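Side-chain contacts in peroxisomal fatty acid beta-oxidation multifunctional protein MFP2 (Arabidopsis thaliana, PDB 2WTB), which hydrates long-chain enoyl-CoA esters and oxidises the resulting 3-hydroxyacyl-CoA with NAD in peroxisomal fatty acid beta-oxidation during seed germination: residues 197-200 and 201-205; 385-388 and 389-392. All blocks are in the same frame, centred on the assembly; numbering follows the deposited sequence.

Contact 1: 197-200 and 201-205; sequences ARRW and ALDIV
Arg199 and Asp203, one helical turn apart, pair by charge alone. Followed outward from the backbone, Arg199 leaves CB extended, with CG anti to the backbone N (chi1 180°), and its contact with the next turn begins at the guanidinium, where the bend at chi3 (69°) turns NH1 toward Asp203. CZ comes to 3.9 Å from Asp203 OD2, and NH1, the touching atom, lies 3.1 Å from Asp203 OD2. OD2 sits well out of the guanidinium plane, no N-H points at it, and the salt bridge is electrostatic; the guanidinium and carboxylate planes stand 73° apart. Asp203 OD1 turns instead to Arg208, which gives the carboxylate a second positive partner.

On the inward side Trp200 and Ile204 make the equivalent i to i+4 pair in apolar form. Ile204 CD1 reaches the edge of the indole, near its plane, 3.9 Å from Trp200 CD1, while Ile204 CG1 rests 3.5 Å from Trp200 O. Lys209 adds a cation-pi contact to the same indole. Beneath both pairs run successive main-chain bonds, from Ala201 N to Ala197 O (2.8 Å) through to Ile204 N to Trp200 O (3.1 Å).

Ala197, Trp200 and Ala201 lie against strand 105-109, and Arg198 extends over strand 18-24 to a salt bridge with Asp16. The arrangement is that of an amphipathic alpha-helix, here helix 193-205, laid on the central sheet of the crotonase-like enoyl-CoA hydratase/isomerase region.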
loop_
_atom_site.group_PDB
_atom_site.type_symbol
_atom_site.label_atom_id
_atom_site.label_comp_id
_atom_site.label_asym_id
_atom_site.label_seq_id
_atom_site.Cartn_x
_atom_site.Cartn_y
_atom_site.Cartn_z
ATOM N N ALA A 197 10.095 -34.218 -7.927
ATOM C CA ALA A 197 11.393 -33.579 -7.740
ATOM C C ALA A 197 12.519 -34.588 -7.528
ATOM O O ALA A 197 13.585 -34.468 -8.136
ATOM C CB ALA A 197 11.341 -32.578 -6.594
ATOM N N ARG A 198 12.289 -35.580 -6.671
ATOM C CA ARG A 198 13.313 -36.590 -6.412
ATOM C C ARG A 198 13.546 -37.480 -7.638
ATOM O O ARG A 198 14.666 -37.927 -7.884
ATOM C CB ARG A 198 12.986 -37.428 -5.166
ATOM C CG ARG A 198 11.756 -38.305 -5.291
ATOM C CD ARG A 198 11.725 -39.392 -4.221
ATOM N NE ARG A 198 11.534 -38.860 -2.874
ATOM C CZ ARG A 198 12.407 -38.998 -1.882
ATOM N NH1 ARG A 198 13.542 -39.659 -2.077
ATOM N NH2 ARG A 198 12.146 -38.482 -0.687
ATOM N N ARG A 199 12.490 -37.724 -8.407
ATOM C CA ARG A 199 12.620 -38.445 -9.666
ATOM C C ARG A 199 13.440 -37.618 -10.654
ATOM O O ARG A 199 14.279 -38.147 -11.388
ATOM C CB ARG A 199 11.244 -38.743 -10.261
ATOM C CG ARG A 199 11.294 -39.495 -11.583
ATOM C CD ARG A 199 9.937 -39.512 -12.279
ATOM N NE ARG A 199 9.559 -38.190 -12.770
ATOM C CZ ARG A 199 9.960 -37.682 -13.931
ATOM N NH1 ARG A 199 10.755 -38.385 -14.726
ATOM N NH2 ARG A 199 9.568 -36.468 -14.299
ATOM N N TRP A 200 13.191 -36.312 -10.665
ATOM C CA TRP A 200 13.918 -35.399 -11.536
ATOM C C TRP A 200 15.392 -35.360 -11.138
ATOM O O TRP A 200 16.276 -35.388 -11.994
ATOM C CB TRP A 200 13.307 -33.996 -11.458
ATOM C CG TRP A 200 13.687 -33.099 -12.599
ATOM C CD1 TRP A 200 14.887 -32.474 -12.787
ATOM C CD2 TRP A 200 12.858 -32.713 -13.704
ATOM N NE1 TRP A 200 14.858 -31.732 -13.943
ATOM C CE2 TRP A 200 13.624 -31.862 -14.524
ATOM C CE3 TRP A 200 11.546 -33.012 -14.082
ATOM C CZ2 TRP A 200 13.122 -31.305 -15.699
ATOM C CZ3 TRP A 200 11.047 -32.456 -15.250
ATOM C CH2 TRP A 200 11.833 -31.613 -16.043
ATOM N N ALA A 201 15.645 -35.310 -9.833
ATOM C CA ALA A 201 17.005 -35.233 -9.310
ATOM C C ALA A 201 17.864 -36.427 -9.722
ATOM O O ALA A 201 19.032 -36.266 -10.071
ATOM C CB ALA A 201 16.981 -35.091 -7.799
ATOM N N LEU A 202 17.285 -37.623 -9.678
ATOM C CA LEU A 202 18.019 -38.826 -10.064
ATOM C C LEU A 202 18.117 -38.958 -11.580
ATOM O O LEU A 202 18.986 -39.661 -12.093
ATOM C CB LEU A 202 17.398 -40.083 -9.448
ATOM C CG LEU A 202 17.586 -40.256 -7.939
ATOM C CD1 LEU A 202 17.326 -41.696 -7.529
ATOM C CD2 LEU A 202 18.985 -39.839 -7.526
ATOM N N ASP A 203 17.221 -38.283 -12.293
ATOM C CA ASP A 203 17.315 -38.201 -13.745
ATOM C C ASP A 203 18.595 -37.469 -14.142
ATOM O O ASP A 203 19.301 -37.879 -15.062
ATOM C CB ASP A 203 16.096 -37.481 -14.328
ATOM C CG ASP A 203 14.923 -38.413 -14.568
ATOM O OD1 ASP A 203 15.140 -39.641 -14.643
ATOM O OD2 ASP A 203 13.782 -37.916 -14.695
ATOM N N ILE A 204 18.888 -36.382 -13.434
ATOM C CA ILE A 204 20.087 -35.596 -13.693
ATOM C C ILE A 204 21.341 -36.403 -13.376
ATOM O O ILE A 204 22.292 -36.419 -14.154
ATOM C CB ILE A 204 20.093 -34.296 -12.871
ATOM C CG1 ILE A 204 18.920 -33.401 -13.276
ATOM C CG2 ILE A 204 21.414 -33.563 -13.038
ATOM C CD1 ILE A 204 18.781 -32.153 -12.421
ATOM N N VAL A 205 21.335 -37.072 -12.228
ATOM C CA VAL A 205 22.446 -37.929 -11.835
ATOM C C VAL A 205 22.692 -39.017 -12.877
ATOM O O VAL A 205 23.830 -39.432 -13.099
ATOM C CB VAL A 205 22.186 -38.591 -10.468
ATOM C CG1 VAL A 205 23.126 -39.763 -10.257
ATOM C CG2 VAL A 205 22.328 -37.573 -9.349
#

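Contact 2: 385-388 and 389-392; sequences DYES and FRDV
Tyr386 presents the edge of its ring to a face of Phe389, with CD1 poised 3.8 Å above the Phe389 plane, over the ring centre. The two planes meet at 73° with centroids 5.1 Å apart: a T-shaped pair, set in the loop that joins strands 380-383 and 394-397 of the Rossmann-type NAD-binding domain. Asp385 O approaches the Phe389 ring obliquely, 3.5 Å from CE1. Tyr416 of helix 403-416 also meets the Tyr386 ring, nearly parallel to it.

The third flat group is the guanidinium of Arg390, which has the Glu387 carboxylate at its edge. These two side chains run alongside each other, pointing the same way, their planar ends 38° apart. Both chains bend at chi2, and their charged ends lie together on the exposed side of the loop.

The backbone beneath is tightly wound. Phe389 N donates to Tyr386 O at 2.8 Å, from above the carbonyl plane, and a type I beta turn then carries the chain from Phe389 to Val392. Phe389 itself is buried, reaching Ile339, Ala316 and Ile318 on neighbouring strands and Leu413 of helix 403-416, so the loop is pinned to the sheet through this ring. With the ring cut back to an alanine, the edge of Tyr386 would probably lose the face it points at, and a gap is likely to open between the loop and those strands. Val392 CG2 packs 3.6 Å from Ser388 O. The Glu387-Arg390 salt bridge includes one weak but nearly straight hydrogen bond, Arg390 NE to Glu387 OE2, 3.3 Å long with an angle of 172° at the hydrogen.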
loop_
_atom_site.group_PDB
_atom_site.type_symbol
_atom_site.label_atom_id
_atom_site.label_comp_id
_atom_site.label_asym_id
_atom_site.label_seq_id
_atom_site.Cartn_x
_atom_site.Cartn_y
_atom_site.Cartn_z
ATOM N N ASP A 385 -37.971 -0.362 0.355
ATOM C CA ASP A 385 -38.631 -0.641 1.626
ATOM C C ASP A 385 -37.616 -0.995 2.712
ATOM O O ASP A 385 -36.431 -1.174 2.431
ATOM C CB ASP A 385 -39.635 -1.783 1.451
ATOM C CG ASP A 385 -40.589 -1.910 2.623
ATOM O OD1 ASP A 385 -40.692 -0.949 3.416
ATOM O OD2 ASP A 385 -41.240 -2.968 2.748
ATOM N N TYR A 386 -38.088 -1.096 3.951
ATOM C CA TYR A 386 -37.225 -1.428 5.081
ATOM C C TYR A 386 -37.443 -2.851 5.584
ATOM O O TYR A 386 -36.628 -3.376 6.341
ATOM C CB TYR A 386 -37.446 -0.448 6.235
ATOM C CG TYR A 386 -36.690 0.855 6.114
ATOM C CD1 TYR A 386 -35.302 0.873 6.072
ATOM C CD2 TYR A 386 -37.363 2.068 6.069
ATOM C CE1 TYR A 386 -34.606 2.063 5.972
ATOM C CE2 TYR A 386 -36.676 3.263 5.970
ATOM C CZ TYR A 386 -35.299 3.254 5.924
ATOM O OH TYR A 386 -34.615 4.444 5.824
ATOM N N GLU A 387 -38.543 -3.471 5.171
ATOM C CA GLU A 387 -38.882 -4.812 5.646
ATOM C C GLU A 387 -37.822 -5.845 5.279
ATOM O O GLU A 387 -37.813 -6.956 5.809
ATOM C CB GLU A 387 -40.251 -5.244 5.117
ATOM C CG GLU A 387 -41.417 -4.523 5.771
ATOM C CD GLU A 387 -41.453 -4.718 7.276
ATOM O OE1 GLU A 387 -41.963 -3.822 7.980
ATOM O OE2 GLU A 387 -40.966 -5.764 7.756
ATOM N N SER A 388 -36.928 -5.472 4.370
ATOM C CA SER A 388 -35.847 -6.356 3.956
ATOM C C SER A 388 -34.602 -6.136 4.811
ATOM O O SER A 388 -33.525 -6.641 4.499
ATOM C CB SER A 388 -35.526 -6.145 2.475
ATOM O OG SER A 388 -35.488 -4.765 2.157
ATOM N N PHE A 389 -34.763 -5.382 5.893
ATOM C CA PHE A 389 -33.662 -5.093 6.806
ATOM C C PHE A 389 -33.725 -5.986 8.041
ATOM O O PHE A 389 -32.845 -5.939 8.899
ATOM C CB PHE A 389 -33.692 -3.623 7.231
ATOM C CG PHE A 389 -33.211 -2.675 6.171
ATOM C CD1 PHE A 389 -33.742 -2.712 4.894
ATOM C CD2 PHE A 389 -32.238 -1.735 6.459
ATOM C CE1 PHE A 389 -33.303 -1.837 3.919
ATOM C CE2 PHE A 389 -31.797 -0.858 5.492
ATOM C CZ PHE A 389 -32.330 -0.908 4.220
ATOM N N ARG A 390 -34.773 -6.799 8.121
ATOM C CA ARG A 390 -34.969 -7.689 9.258
ATOM C C ARG A 390 -33.899 -8.775 9.305
ATOM O O ARG A 390 -33.865 -9.584 10.231
ATOM C CB ARG A 390 -36.351 -8.336 9.185
ATOM C CG ARG A 390 -37.495 -7.345 9.075
ATOM C CD ARG A 390 -37.619 -6.511 10.336
ATOM N NE ARG A 390 -38.840 -5.711 10.338
ATOM C CZ ARG A 390 -39.260 -4.993 11.375
ATOM N NH1 ARG A 390 -38.557 -4.975 12.500
ATOM N NH2 ARG A 390 -40.383 -4.297 11.287
ATOM N N ASP A 391 -33.025 -8.784 8.306
ATOM C CA ASP A 391 -32.043 -9.849 8.166
ATOM C C ASP A 391 -30.624 -9.298 8.037
ATOM O O ASP A 391 -29.658 -10.059 7.995
ATOM C CB ASP A 391 -32.386 -10.704 6.944
ATOM C CG ASP A 391 -31.651 -12.027 6.930
ATOM O OD1 ASP A 391 -31.249 -12.498 8.014
ATOM O OD2 ASP A 391 -31.481 -12.600 5.833
ATOM N N VAL A 392 -30.504 -7.975 7.982
ATOM C CA VAL A 392 -29.216 -7.334 7.724
ATOM C C VAL A 392 -28.302 -7.325 8.948
ATOM O O VAL A 392 -28.743 -7.049 10.062
ATOM C CB VAL A 392 -29.397 -5.890 7.218
ATOM C CG1 VAL A 392 -28.066 -5.326 6.754
ATOM C CG2 VAL A 392 -30.410 -5.850 6.090
#

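Overall arrangement
Contacts 1 and 2 illustrate one principle in two settings: an arginine and an acid a few residues apart pair within a local segment that also lays an aromatic against a sheet. In 197-205 the frame is a regular helix and the spacing four residues; in 385-392 it is an irregular loop and the spacing three. They belong to separate regions, hydratase/isomerase and NAD-binding dehydrogenase, with centres 62 Å apart and nearest atoms about 49 Å apart, so neither touches the other. Both are peripheral, their centres about 41 and 36 Å from the chain centre, and both lie away from the predicted catalytic residues Glu119 and Glu139.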